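Local coordinates for OxsB protein (Bacillus megaterium, PDB 5UL3), which uses cobalamin, a [4Fe-4S] cluster and S-adenosylmethionine to contract the sugar ring of dAMP oxidatively to an oxetane aldehyde in oxetanocin A biosynthesis, at residues D380-L385 / H421-A426; K393-A398 / A428-I433; A398-V403 / E453-A458; L469-I474 / T535-M540. One frame throughout, in Å; residues are numbered along the deposited sequence. Where two conformers were deposited one is given.

Interaction 1: D380-L385 / H421-A426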
loop_
_atom_site.group_PDB
_atom_site.type_symbol
_atom_site.label_atom_id
_atom_site.label_comp_id
_atom_site.label_asym_id
_atom_site.label_seq_id
_atom_site.Cartn_x
_atom_site.Cartn_y
_atom_site.Cartn_z
ATOM N N ASP A 380 -19.117 -8.742 10.572
ATOM C CA ASP A 380 -19.457 -7.703 11.552
ATOM C C ASP A 380 -19.012 -6.305 11.098
ATOM O O ASP A 380 -19.735 -5.318 11.298
ATOM C CB ASP A 380 -18.833 -8.037 12.914
ATOM C CG ASP A 380 -19.477 -9.257 13.576
ATOM O OD1 ASP A 380 -20.439 -9.805 13.003
ATOM O OD2 ASP A 380 -19.012 -9.670 14.662
ATOM N N ILE A 381 -17.811 -6.188 10.521
ATOM C CA ILE A 381 -17.392 -4.897 9.969
ATOM C C ILE A 381 -18.352 -4.460 8.863
ATOM O O ILE A 381 -18.807 -3.304 8.827
ATOM C CB ILE A 381 -15.938 -4.981 9.470
ATOM C CG1 ILE A 381 -14.984 -5.166 10.656
ATOM C CG2 ILE A 381 -15.563 -3.706 8.661
ATOM C CD1 ILE A 381 -13.588 -5.642 10.262
ATOM N N CYS A 382 -18.699 -5.388 7.969
ATOM C CA CYS A 382 -19.618 -5.077 6.881
ATOM C C CYS A 382 -20.979 -4.657 7.417
ATOM O O CYS A 382 -21.588 -3.716 6.897
ATOM C CB CYS A 382 -19.758 -6.279 5.954
ATOM S SG CYS A 382 -18.276 -6.596 4.976
ATOM N N GLU A 383 -21.475 -5.349 8.448
ATOM C CA GLU A 383 -22.751 -4.968 9.045
ATOM C C GLU A 383 -22.680 -3.563 9.621
ATOM O O GLU A 383 -23.641 -2.798 9.519
ATOM C CB GLU A 383 -23.160 -5.971 10.127
ATOM C CG GLU A 383 -23.693 -7.280 9.555
ATOM C CD GLU A 383 -24.244 -8.231 10.615
ATOM O OE1 GLU A 383 -23.723 -8.260 11.754
ATOM O OE2 GLU A 383 -25.210 -8.953 10.299
ATOM N N GLY A 384 -21.537 -3.208 10.213
ATOM C CA GLY A 384 -21.352 -1.851 10.703
ATOM C C GLY A 384 -21.367 -0.815 9.593
ATOM O O GLY A 384 -21.957 0.257 9.741
ATOM N N LEU A 385 -20.710 -1.115 8.469
ATOM C CA LEU A 385 -20.721 -0.199 7.332
ATOM C C LEU A 385 -22.125 -0.043 6.772
ATOM O O LEU A 385 -22.510 1.045 6.320
ATOM C CB LEU A 385 -19.763 -0.700 6.243
ATOM C CG LEU A 385 -18.274 -0.580 6.580
ATOM C CD1 LEU A 385 -17.414 -1.177 5.471
ATOM C CD2 LEU A 385 -17.921 0.890 6.776
ATOM N N HIS A 421 -19.912 -11.975 -0.024
ATOM C CA HIS A 421 -21.138 -11.275 -0.398
ATOM C C HIS A 421 -21.356 -10.066 0.495
ATOM O O HIS A 421 -21.689 -8.980 0.005
ATOM C CB HIS A 421 -22.341 -12.215 -0.328
ATOM C CG HIS A 421 -23.627 -11.583 -0.771
ATOM N ND1 HIS A 421 -24.808 -11.737 -0.076
ATOM C CD2 HIS A 421 -23.919 -10.803 -1.840
ATOM C CE1 HIS A 421 -25.770 -11.074 -0.693
ATOM N NE2 HIS A 421 -25.260 -10.504 -1.769
ATOM N N TYR A 422 -21.157 -10.230 1.808
ATOM C CA TYR A 422 -21.253 -9.090 2.715
ATOM C C TYR A 422 -20.254 -8.006 2.342
ATOM O O TYR A 422 -20.563 -6.814 2.452
ATOM C CB TYR A 422 -21.034 -9.530 4.166
ATOM C CG TYR A 422 -22.330 -9.872 4.879
ATOM C CD1 TYR A 422 -22.883 -11.130 4.772
ATOM C CD2 TYR A 422 -23.016 -8.917 5.615
ATOM C CE1 TYR A 422 -24.071 -11.447 5.403
ATOM C CE2 TYR A 422 -24.212 -9.221 6.254
ATOM C CZ TYR A 422 -24.728 -10.494 6.141
ATOM O OH TYR A 422 -25.908 -10.828 6.763
ATOM N N CYS A 423 -19.038 -8.394 1.933
ATOM C CA CYS A 423 -18.078 -7.394 1.466
ATOM C C CYS A 423 -18.635 -6.626 0.270
ATOM O O CYS A 423 -18.559 -5.395 0.218
ATOM C CB CYS A 423 -16.759 -8.051 1.088
ATOM S SG CYS A 423 -15.826 -8.614 2.520
ATOM N N ALA A 424 -19.202 -7.342 -0.703
ATOM C CA ALA A 424 -19.798 -6.662 -1.852
ATOM C C ALA A 424 -20.927 -5.728 -1.421
ATOM O O ALA A 424 -21.010 -4.578 -1.881
ATOM C CB ALA A 424 -20.304 -7.687 -2.867
ATOM N N LEU A 425 -21.817 -6.213 -0.553
ATOM C CA LEU A 425 -22.927 -5.386 -0.085
ATOM C C LEU A 425 -22.425 -4.116 0.582
ATOM O O LEU A 425 -23.027 -3.045 0.433
ATOM C CB LEU A 425 -23.807 -6.167 0.891
ATOM C CG LEU A 425 -24.636 -7.326 0.335
ATOM C CD1 LEU A 425 -25.365 -8.030 1.466
ATOM C CD2 LEU A 425 -25.632 -6.800 -0.685
ATOM N N ALA A 426 -21.323 -4.211 1.327
ATOM C CA ALA A 426 -20.843 -3.057 2.076
ATOM C C ALA A 426 -19.986 -2.111 1.241
ATOM O O ALA A 426 -19.559 -1.076 1.764
ATOM C CB ALA A 426 -20.051 -3.522 3.298
#
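Tyr422 O accepts the helical bond of Ala426 N at 2.9 Å, and Cys382 SG comes in from the neighbouring helix to lie 3.4 Å from Tyr422 O. The two helices, 374-386 and 410-426, are outer helices of the partial TIM barrel that forms the radical SAM domain. In this region they run nearly parallel, with axes 8.9 Å apart and 22° between their directions. Cys382 is the residue pushed in between. Its SG stands anti to the carbonyl carbon (chi1 -71°), which carries the sulfur past the tyrosine carbonyl to Cys423, where the two SG atoms of Cys382 and Cys423 sit 4.0 Å apart. Small side chains meet in the middle: Ala426 CB rests 3.8 Å from Cys382 CB, and Leu385 CB closes on the same methyl one turn further along. Cys382 CB lies at the edge of the Tyr422 ring, near its plane. The partly exposed Glu383 chain, extended beyond CG, crosses the tyrosine side chain at a slant, its carboxylate plane turned 75° from the ring. Helix 335-351 packs on Ile381 and Leu385 of helix 374-386. The Glu383 contact is made by aliphatic carbon, with CG 3.9 Å from Tyr422 CE2.

Interaction 2: K393-A398 / A428-I433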
loop_
_atom_site.group_PDB
_atom_site.type_symbol
_atom_site.label_atom_id
_atom_site.label_comp_id
_atom_site.label_asym_id
_atom_site.label_seq_id
_atom_site.Cartn_x
_atom_site.Cartn_y
_atom_site.Cartn_z
ATOM N N LYS A 393 -17.253 3.008 -0.860
ATOM C CA LYS A 393 -16.564 1.970 -1.613
ATOM C C LYS A 393 -15.197 1.723 -0.986
ATOM O O LYS A 393 -14.581 2.641 -0.432
ATOM C CB LYS A 393 -16.437 2.363 -3.077
ATOM C CG LYS A 393 -17.814 2.516 -3.713
ATOM C CD LYS A 393 -17.769 2.507 -5.216
ATOM C CE LYS A 393 -19.170 2.358 -5.798
ATOM N NZ LYS A 393 -19.728 0.987 -5.617
ATOM N N PHE A 394 -14.719 0.476 -1.043
ATOM C CA PHE A 394 -13.393 0.234 -0.494
ATOM C C PHE A 394 -12.700 -0.876 -1.273
ATOM O O PHE A 394 -13.345 -1.787 -1.802
ATOM C CB PHE A 394 -13.442 -0.067 1.025
ATOM C CG PHE A 394 -14.181 -1.334 1.418
ATOM C CD1 PHE A 394 -15.563 -1.339 1.545
ATOM C CD2 PHE A 394 -13.479 -2.497 1.744
ATOM C CE1 PHE A 394 -16.257 -2.491 1.948
ATOM C CE2 PHE A 394 -14.158 -3.663 2.154
ATOM C CZ PHE A 394 -15.552 -3.652 2.259
ATOM N N ASP A 395 -11.382 -0.750 -1.387
ATOM C CA ASP A 395 -10.536 -1.721 -2.069
ATOM C C ASP A 395 -9.668 -2.457 -1.049
ATOM O O ASP A 395 -9.239 -1.866 -0.060
ATOM C CB ASP A 395 -9.619 -1.027 -3.079
ATOM C CG ASP A 395 -10.388 -0.299 -4.198
ATOM O OD1 ASP A 395 -11.637 -0.362 -4.252
ATOM O OD2 ASP A 395 -9.717 0.359 -5.005
ATOM N N PHE A 396 -9.368 -3.731 -1.311
ATOM C CA PHE A 396 -8.404 -4.458 -0.486
ATOM C C PHE A 396 -7.818 -5.596 -1.307
ATOM O O PHE A 396 -8.256 -5.859 -2.425
ATOM C CB PHE A 396 -9.023 -4.976 0.815
ATOM C CG PHE A 396 -10.160 -5.967 0.630
ATOM C CD1 PHE A 396 -9.907 -7.326 0.550
ATOM C CD2 PHE A 396 -11.484 -5.535 0.618
ATOM C CE1 PHE A 396 -10.962 -8.245 0.413
ATOM C CE2 PHE A 396 -12.538 -6.439 0.499
ATOM C CZ PHE A 396 -12.277 -7.793 0.400
ATOM N N ALA A 397 -6.814 -6.267 -0.737
ATOM C CA ALA A 397 -6.135 -7.379 -1.389
ATOM C C ALA A 397 -6.428 -8.682 -0.651
ATOM O O ALA A 397 -6.682 -8.684 0.554
ATOM C CB ALA A 397 -4.622 -7.161 -1.431
ATOM N N ALA A 398 -6.381 -9.790 -1.386
ATOM C CA ALA A 398 -6.657 -11.093 -0.776
ATOM C C ALA A 398 -5.993 -12.197 -1.580
ATOM O O ALA A 398 -5.786 -12.059 -2.790
ATOM C CB ALA A 398 -8.164 -11.363 -0.692
ATOM N N ALA A 428 -17.245 -3.278 -1.195
ATOM C CA ALA A 428 -16.023 -3.802 -1.795
ATOM C C ALA A 428 -16.058 -3.553 -3.299
ATOM O O ALA A 428 -17.030 -3.894 -3.973
ATOM C CB ALA A 428 -15.880 -5.297 -1.497
ATOM N N ASP A 429 -15.002 -2.928 -3.812
ATOM C CA ASP A 429 -15.015 -2.390 -5.171
ATOM C C ASP A 429 -13.943 -3.036 -6.035
ATOM O O ASP A 429 -14.206 -4.055 -6.681
ATOM C CB ASP A 429 -14.831 -0.875 -5.114
ATOM C CG ASP A 429 -14.957 -0.217 -6.476
ATOM O OD1 ASP A 429 -15.612 -0.798 -7.365
ATOM O OD2 ASP A 429 -14.368 0.857 -6.652
ATOM N N ARG A 430 -12.740 -2.452 -6.083
ATOM C CA ARG A 430 -11.638 -3.017 -6.859
ATOM C C ARG A 430 -10.781 -3.861 -5.915
ATOM O O ARG A 430 -9.966 -3.327 -5.158
ATOM C CB ARG A 430 -10.826 -1.925 -7.544
ATOM C CG ARG A 430 -11.409 -1.578 -8.919
ATOM C CD ARG A 430 -10.699 -0.435 -9.607
ATOM N NE ARG A 430 -11.265 0.826 -9.177
ATOM C CZ ARG A 430 -12.199 1.499 -9.842
ATOM N NH1 ARG A 430 -12.655 2.636 -9.342
ATOM N NH2 ARG A 430 -12.662 1.048 -11.001
ATOM N N ILE A 431 -10.964 -5.188 -5.964
ATOM C CA ILE A 431 -10.238 -6.118 -5.095
ATOM C C ILE A 431 -9.083 -6.730 -5.884
ATOM O O ILE A 431 -9.245 -7.121 -7.057
ATOM C CB ILE A 431 -11.182 -7.209 -4.526
ATOM C CG1 ILE A 431 -11.992 -6.742 -3.308
ATOM C CG2 ILE A 431 -10.404 -8.438 -4.071
ATOM C CD1 ILE A 431 -12.152 -5.253 -3.097
ATOM N N PHE A 432 -7.903 -6.803 -5.248
ATOM C CA PHE A 432 -6.703 -7.373 -5.856
ATOM C C PHE A 432 -6.547 -8.796 -5.332
ATOM O O PHE A 432 -6.511 -8.995 -4.119
ATOM C CB PHE A 432 -5.461 -6.551 -5.485
ATOM C CG PHE A 432 -4.176 -7.099 -6.029
ATOM C CD1 PHE A 432 -3.425 -8.019 -5.293
ATOM C CD2 PHE A 432 -3.688 -6.685 -7.257
ATOM C CE1 PHE A 432 -2.237 -8.531 -5.800
ATOM C CE2 PHE A 432 -2.501 -7.190 -7.769
ATOM C CZ PHE A 432 -1.771 -8.111 -7.039
ATOM N N ILE A 433 -6.437 -9.773 -6.231
ATOM C CA ILE A 433 -6.211 -11.168 -5.826
ATOM C C ILE A 433 -4.825 -11.561 -6.314
ATOM O O ILE A 433 -4.537 -11.475 -7.515
ATOM C CB ILE A 433 -7.264 -12.129 -6.391
ATOM C CG1 ILE A 433 -8.682 -11.668 -6.070
ATOM C CG2 ILE A 433 -6.991 -13.585 -5.865
ATOM C CD1 ILE A 433 -9.102 -11.886 -4.656
#
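Ala398 N gives a hydrogen bond to Phe432 O at 2.8 Å, and Phe432 N gives one to Phe396 O at 3.0 Å. These join the parallel strands of a beta-alpha-beta unit in the partial TIM barrel, with helix 410-426 as the crossover. Nearer the strand starts the register slips by one residue. There Asp429 N bonds to Phe394 O, and Asp395 CG, beside its backbone N (chi1 -62°), brings OD1 to Arg430 N, met from above the carboxylate plane at 3.0 Å. Phe396 N, buried with no partner, has Ile431 CD1 3.6 Å away. Ile431 also lays CG1 over the Phe396 ring face, 3.9 Å from the centroid, while Ala428 CA sits over the Phe394 ring. Further out, Phe365 and Trp420 meet the Phe396 ring, and His357 hydrogen-bonds Asp429 OD2. Ala397 and Phe432 share the other side of the sheet: Ala397 lines a pocket holding dithiothreitol, probably from the crystallisation liquor, and Phe432 lies beside Glu436, which binds S-adenosylmethionine. There Ala397 CB touches Phe432 CD1 at 4.1 Å.

Interaction 3: A398-V403 / E453-A458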
loop_
_atom_site.group_PDB
_atom_site.type_symbol
_atom_site.label_atom_id
_atom_site.label_comp_id
_atom_site.label_asym_id
_atom_site.label_seq_id
_atom_site.Cartn_x
_atom_site.Cartn_y
_atom_site.Cartn_z
ATOM N N ALA A 398 -6.381 -9.790 -1.386
ATOM C CA ALA A 398 -6.657 -11.093 -0.776
ATOM C C ALA A 398 -5.993 -12.197 -1.580
ATOM O O ALA A 398 -5.786 -12.059 -2.790
ATOM C CB ALA A 398 -8.164 -11.363 -0.692
ATOM N N ARG A 399 -5.678 -13.311 -0.897
ATOM C CA ARG A 399 -5.210 -14.508 -1.583
ATOM C C ARG A 399 -6.383 -15.255 -2.204
ATOM O O ARG A 399 -7.507 -15.209 -1.699
ATOM C CB ARG A 399 -4.500 -15.483 -0.622
ATOM C CG ARG A 399 -3.622 -14.882 0.428
ATOM C CD ARG A 399 -2.799 -15.983 1.156
ATOM N NE ARG A 399 -3.592 -17.061 1.740
ATOM C CZ ARG A 399 -4.042 -17.058 2.991
ATOM N NH1 ARG A 399 -4.745 -18.086 3.450
ATOM N NH2 ARG A 399 -3.794 -16.025 3.788
ATOM N N ALA A 400 -6.093 -16.000 -3.272
ATOM C CA ALA A 400 -7.136 -16.821 -3.884
ATOM C C ALA A 400 -7.751 -17.783 -2.877
ATOM O O ALA A 400 -8.969 -18.007 -2.897
ATOM C CB ALA A 400 -6.590 -17.589 -5.080
ATOM N N ASP A 401 -6.936 -18.359 -1.976
ATOM C CA ASP A 401 -7.497 -19.306 -1.013
ATOM C C ASP A 401 -8.208 -18.628 0.153
ATOM O O ASP A 401 -8.721 -19.323 1.040
ATOM C CB ASP A 401 -6.418 -20.278 -0.502
ATOM C CG ASP A 401 -5.142 -19.584 -0.035
ATOM O OD1 ASP A 401 -4.559 -18.784 -0.797
ATOM O OD2 ASP A 401 -4.689 -19.895 1.081
ATOM N N SER A 402 -8.248 -17.295 0.193
ATOM C CA SER A 402 -9.191 -16.625 1.076
ATOM C C SER A 402 -10.594 -16.604 0.489
ATOM O O SER A 402 -11.532 -16.196 1.179
ATOM C CB SER A 402 -8.748 -15.188 1.373
ATOM O OG SER A 402 -7.513 -15.150 2.060
ATOM N N VAL A 403 -10.748 -17.018 -0.764
ATOM C CA VAL A 403 -12.053 -17.138 -1.406
ATOM C C VAL A 403 -12.506 -18.591 -1.438
ATOM O O VAL A 403 -13.615 -18.915 -1.012
ATOM C CB VAL A 403 -12.004 -16.568 -2.843
ATOM C CG1 VAL A 403 -13.412 -16.529 -3.452
ATOM C CG2 VAL A 403 -11.366 -15.177 -2.869
ATOM N N GLU A 453 -6.633 -24.433 -11.262
ATOM C CA GLU A 453 -8.093 -24.493 -11.249
ATOM C C GLU A 453 -8.674 -23.774 -10.032
ATOM O O GLU A 453 -9.739 -23.150 -10.124
ATOM C CB GLU A 453 -8.575 -25.943 -11.302
ATOM C CG GLU A 453 -10.047 -26.074 -11.696
ATOM C CD GLU A 453 -10.303 -25.742 -13.170
ATOM O OE1 GLU A 453 -9.361 -25.854 -13.983
ATOM O OE2 GLU A 453 -11.450 -25.368 -13.515
ATOM N N GLN A 454 -7.998 -23.858 -8.881
ATOM C CA GLN A 454 -8.473 -23.149 -7.697
ATOM C C GLN A 454 -8.497 -21.646 -7.934
ATOM O O GLN A 454 -9.411 -20.950 -7.476
ATOM C CB GLN A 454 -7.586 -23.475 -6.505
ATOM C CG GLN A 454 -7.845 -22.696 -5.225
ATOM C CD GLN A 454 -6.842 -23.113 -4.147
ATOM O OE1 GLN A 454 -5.846 -23.753 -4.464
ATOM N NE2 GLN A 454 -7.089 -22.744 -2.898
ATOM N N ASN A 455 -7.492 -21.128 -8.641
ATOM C CA ASN A 455 -7.478 -19.700 -8.951
ATOM C C ASN A 455 -8.661 -19.320 -9.836
ATOM O O ASN A 455 -9.306 -18.290 -9.608
ATOM C CB ASN A 455 -6.159 -19.337 -9.629
ATOM C CG ASN A 455 -5.009 -19.247 -8.650
ATOM O OD1 ASN A 455 -5.174 -18.779 -7.533
ATOM N ND2 ASN A 455 -3.835 -19.675 -9.072
ATOM N N ILE A 456 -8.946 -20.132 -10.861
ATOM C CA ILE A 456 -10.105 -19.885 -11.722
ATOM C C ILE A 456 -11.375 -19.782 -10.885
ATOM O O ILE A 456 -12.171 -18.846 -11.033
ATOM C CB ILE A 456 -10.232 -20.993 -12.783
ATOM C CG1 ILE A 456 -9.094 -20.914 -13.806
ATOM C CG2 ILE A 456 -11.610 -20.937 -13.446
ATOM C CD1 ILE A 456 -9.160 -19.655 -14.708
ATOM N N ILE A 457 -11.580 -20.739 -9.977
ATOM C CA ILE A 457 -12.815 -20.752 -9.204
ATOM C C ILE A 457 -12.895 -19.546 -8.271
ATOM O O ILE A 457 -13.971 -18.974 -8.082
ATOM C CB ILE A 457 -12.952 -22.081 -8.442
ATOM C CG1 ILE A 457 -13.185 -23.221 -9.441
ATOM C CG2 ILE A 457 -14.104 -22.009 -7.437
ATOM C CD1 ILE A 457 -12.891 -24.599 -8.867
ATOM N N ALA A 458 -11.771 -19.141 -7.667
ATOM C CA ALA A 458 -11.800 -17.954 -6.822
ATOM C C ALA A 458 -12.274 -16.746 -7.624
ATOM O O ALA A 458 -13.094 -15.958 -7.144
ATOM C CB ALA A 458 -10.419 -17.678 -6.215
#
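Ala458 and Ala400 meet methyl to methyl, CB to CB at 4.0 Å, where the loop leaving strand 393-398 of the partial TIM barrel leans on outer helix 452-464. Ala458 has the larger buried surface of the two. Its CB rests on the short 3-10 turn 400-402 and the residue after it, 3.6 Å from Ala400 O and 3.9 Å from Val403 CB. Ala400 O is itself engaged within the turn, accepting the bond of Val403 N. The Ala400 methyl also meets Asn455 OD1 at a tight 3.1 Å. Gln454 is the next contributor: with CG anti to the backbone N (chi1 173°) and the rest of the chain extended, it reaches along the turn until NE2 lies against Asp401 CB. NE2 hydrogen-bonds Tyr404 O, further along the same loop, with a weak second bond to Glu405 OE1. The same turn thus sets Ala400 against helix 452-464 and Asp401 against Arg399, which touches the iron-sulfur cluster and also has a salt bridge to Glu364. Arg399 NE and NH1 both close on one oxygen, Asp401 OD2, from the same face of the carboxylate, with NH1 to OD2 at 3.0 Å.

Interaction 4: L469-I474 / T535-M540. With EDO (1,2-ethanediol), chain I; EDO (1,2-ethanediol), chain B; EDO (1,2-ethanediol), chain F.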
loop_
_atom_site.group_PDB
_atom_site.type_symbol
_atom_site.label_atom_id
_atom_site.label_comp_id
_atom_site.label_asym_id
_atom_site.label_seq_id
_atom_site.Cartn_x
_atom_site.Cartn_y
_atom_site.Cartn_z
ATOM N N LEU A 469 -12.457 -7.067 -10.099
ATOM C CA LEU A 469 -11.176 -7.698 -9.794
ATOM C C LEU A 469 -9.999 -7.146 -10.589
ATOM O O LEU A 469 -10.139 -6.731 -11.743
ATOM C CB LEU A 469 -11.252 -9.192 -10.118
ATOM C CG LEU A 469 -12.258 -9.965 -9.337
ATOM C CD1 LEU A 469 -12.404 -11.367 -9.958
ATOM C CD2 LEU A 469 -11.645 -10.043 -7.958
ATOM N N ARG A 470 -8.821 -7.226 -9.963
ATOM C CA ARG A 470 -7.502 -7.115 -10.586
ATOM C C ARG A 470 -6.696 -8.291 -10.059
ATOM O O ARG A 470 -6.876 -8.676 -8.907
ATOM C CB ARG A 470 -6.748 -5.825 -10.190
ATOM C CG ARG A 470 -6.901 -4.613 -11.062
ATOM C CD ARG A 470 -5.701 -3.668 -10.870
ATOM N NE ARG A 470 -5.107 -3.763 -9.531
ATOM C CZ ARG A 470 -5.606 -3.171 -8.443
ATOM N NH1 ARG A 470 -6.716 -2.451 -8.528
ATOM N NH2 ARG A 470 -5.000 -3.300 -7.271
ATOM N N ILE A 471 -5.799 -8.859 -10.864
ATOM C CA ILE A 471 -4.946 -9.945 -10.362
ATOM C C ILE A 471 -3.478 -9.623 -10.618
ATOM O O ILE A 471 -3.123 -9.042 -11.645
ATOM C CB ILE A 471 -5.314 -11.326 -10.961
ATOM C CG1 ILE A 471 -4.985 -11.418 -12.469
ATOM C CG2 ILE A 471 -6.772 -11.668 -10.658
ATOM C CD1 ILE A 471 -5.142 -12.828 -13.042
ATOM N N GLY A 472 -2.614 -9.987 -9.667
ATOM C CA GLY A 472 -1.196 -10.008 -9.954
ATOM C C GLY A 472 -0.843 -11.243 -10.766
ATOM O O GLY A 472 -1.448 -12.306 -10.619
ATOM N N PHE A 473 0.113 -11.088 -11.675
ATOM C CA PHE A 473 0.518 -12.217 -12.510
ATOM C C PHE A 473 1.979 -12.038 -12.878
ATOM O O PHE A 473 2.346 -11.034 -13.489
ATOM C CB PHE A 473 -0.347 -12.329 -13.773
ATOM C CG PHE A 473 -0.369 -13.729 -14.357
ATOM C CD1 PHE A 473 0.577 -14.122 -15.286
ATOM C CD2 PHE A 473 -1.326 -14.648 -13.945
ATOM C CE1 PHE A 473 0.565 -15.429 -15.800
ATOM C CE2 PHE A 473 -1.350 -15.944 -14.461
ATOM C CZ PHE A 473 -0.406 -16.322 -15.395
ATOM N N ILE A 474 2.817 -12.992 -12.474
ATOM C CA ILE A 474 4.237 -12.899 -12.766
ATOM C C ILE A 474 4.549 -13.979 -13.794
ATOM O O ILE A 474 4.794 -15.126 -13.423
ATOM C CB ILE A 474 5.082 -13.081 -11.496
ATOM C CG1 ILE A 474 4.585 -12.148 -10.378
ATOM C CG2 ILE A 474 6.527 -12.786 -11.786
ATOM C CD1 ILE A 474 5.099 -12.573 -8.988
ATOM N N THR A 535 -7.658 -10.084 -19.233
ATOM C CA THR A 535 -8.225 -8.738 -19.204
ATOM C C THR A 535 -8.170 -8.093 -17.818
ATOM O O THR A 535 -8.278 -6.871 -17.727
ATOM C CB THR A 535 -9.683 -8.738 -19.722
ATOM O OG1 THR A 535 -10.523 -9.563 -18.891
ATOM C CG2 THR A 535 -9.757 -9.233 -21.172
ATOM N N ILE A 536 -7.988 -8.857 -16.737
ATOM C CA ILE A 536 -7.917 -8.259 -15.404
ATOM C C ILE A 536 -6.510 -8.337 -14.797
ATOM O O ILE A 536 -6.338 -8.065 -13.596
ATOM C CB ILE A 536 -8.967 -8.866 -14.457
ATOM C CG1 ILE A 536 -8.720 -10.367 -14.269
ATOM C CG2 ILE A 536 -10.377 -8.624 -14.993
ATOM C CD1 ILE A 536 -9.429 -10.942 -13.053
ATOM N N VAL A 537 -5.495 -8.667 -15.601
ATOM C CA VAL A 537 -4.121 -8.701 -15.119
ATOM C C VAL A 537 -3.643 -7.280 -14.885
ATOM O O VAL A 537 -3.804 -6.411 -15.746
ATOM C CB VAL A 537 -3.215 -9.438 -16.119
ATOM C CG1 VAL A 537 -1.744 -9.163 -15.813
ATOM C CG2 VAL A 537 -3.493 -10.938 -16.060
ATOM N N SER A 538 -3.058 -7.043 -13.707
ATOM C CA SER A 538 -2.625 -5.703 -13.325
ATOM C C SER A 538 -1.497 -5.201 -14.217
ATOM O O SER A 538 -1.487 -4.031 -14.620
ATOM C CB SER A 538 -2.189 -5.706 -11.858
ATOM O OG SER A 538 -1.647 -4.456 -11.478
ATOM N N TYR A 539 -0.539 -6.068 -14.540
ATOM C CA TYR A 539 0.632 -5.686 -15.322
ATOM C C TYR A 539 0.955 -6.843 -16.250
ATOM O O TYR A 539 1.326 -7.928 -15.785
ATOM C CB TYR A 539 1.823 -5.361 -14.421
ATOM C CG TYR A 539 3.023 -4.782 -15.141
ATOM C CD1 TYR A 539 3.916 -5.606 -15.824
ATOM C CD2 TYR A 539 3.278 -3.421 -15.120
ATOM C CE1 TYR A 539 5.014 -5.093 -16.467
ATOM C CE2 TYR A 539 4.384 -2.892 -15.770
ATOM C CZ TYR A 539 5.249 -3.734 -16.437
ATOM O OH TYR A 539 6.352 -3.218 -17.079
ATOM N N MET A 540 0.824 -6.610 -17.549
ATOM C CA MET A 540 0.986 -7.675 -18.533
ATOM C C MET A 540 2.462 -8.009 -18.741
ATOM O O MET A 540 3.329 -7.130 -18.709
ATOM C CB MET A 540 0.367 -7.257 -19.863
ATOM C CG MET A 540 -1.129 -7.021 -19.837
ATOM S SD MET A 540 -2.071 -8.543 -19.784
ATOM C CE MET A 540 -1.804 -9.143 -21.455
HETATM C C1 EDO I . 2.847 -3.776 -19.031
HETATM O O1 EDO I . 2.539 -4.816 -19.963
HETATM C C2 EDO I . 2.338 -2.450 -19.591
HETATM O O2 EDO I . 1.049 -2.641 -20.187
HETATM C C1 EDO B . -2.252 -2.881 -19.405
HETATM O O1 EDO B . -2.407 -3.648 -20.613
HETATM C C2 EDO B . -1.657 -3.755 -18.294
HETATM O O2 EDO B . -0.308 -4.143 -18.619
HETATM C C1 EDO F . -14.908 -8.192 -14.163
HETATM O O1 EDO F . -15.140 -9.540 -14.605
HETATM C C2 EDO F . -14.137 -8.141 -12.839
HETATM O O2 EDO F . -13.444 -6.877 -12.751
HETATM O O HOH W 1 -2.030 -3.357 -8.655
HETATM O O HOH W 2 0.429 -8.355 -12.892
HETATM O O HOH W 3 2.144 -10.646 -16.151
#
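Ile536 lies against the outermost strand of the partial TIM barrel sheet, 470-473, beside which the loop 535-540 runs, 40° off the strand direction. Starting at its root, Ile536 CB sits 3.6 Å from Leu469 O, and CG2 flanks the same carbonyl. CG1 occupies the crowded position between the backbone N and the carbonyl carbon (chi1 62°), which carries the chain's tip along the strand, so that CD1 touches both Ile471 CG2, at 3.7 Å, and Leu469 CB. The Ile536 and Ile471 side chains cross at about a right angle. Backbone bonds fix this register: Ile471 N donates to Ile536 O at 2.9 Å, and Ser538 N donates to Ile471 O at 2.9 Å, a single bridge pairing Ile471 with Val537. Val537 carries the hydrophobic contact onward, with CG2 on Ile471 and CG1 4.0 Å from Phe473 CB; behind it, Leu493 of helix 484-493 packs on both Val537 and Phe473. The loop covers the outer edge of strand 470-473, close to Glu436 and Glu545, which bind S-adenosylmethionine. Past the bridge the chains separate and water takes over. One molecule donates to Phe473 O and Tyr539 O, and a second accepts from Tyr539 N and from Phe473 N, the water oxygen lying 3.0 Å from Phe473 N.

Following the chain, helix 374-386 opens interaction 1, strand 393-398 opens interaction 2, and the loop after it opens interaction 3, the last two sharing Ala398. They close in the same order: helix 410-426 returns to close interaction 1, strand 432-436 closes interaction 2, and helix 452-464 closes interaction 3. These three loops therefore all cross one another, and none nests. Interaction 4 comes later in series, strand 470-473 waiting for the loop 535-540. Interaction 2 is central: the Leu385 and Phe394 side chains pack it against interaction 1, Ile433 against Ala400 of interaction 3, and probable backbone hydrogen bonds between Ile431, Ile433 and Arg470 join it to interaction 4.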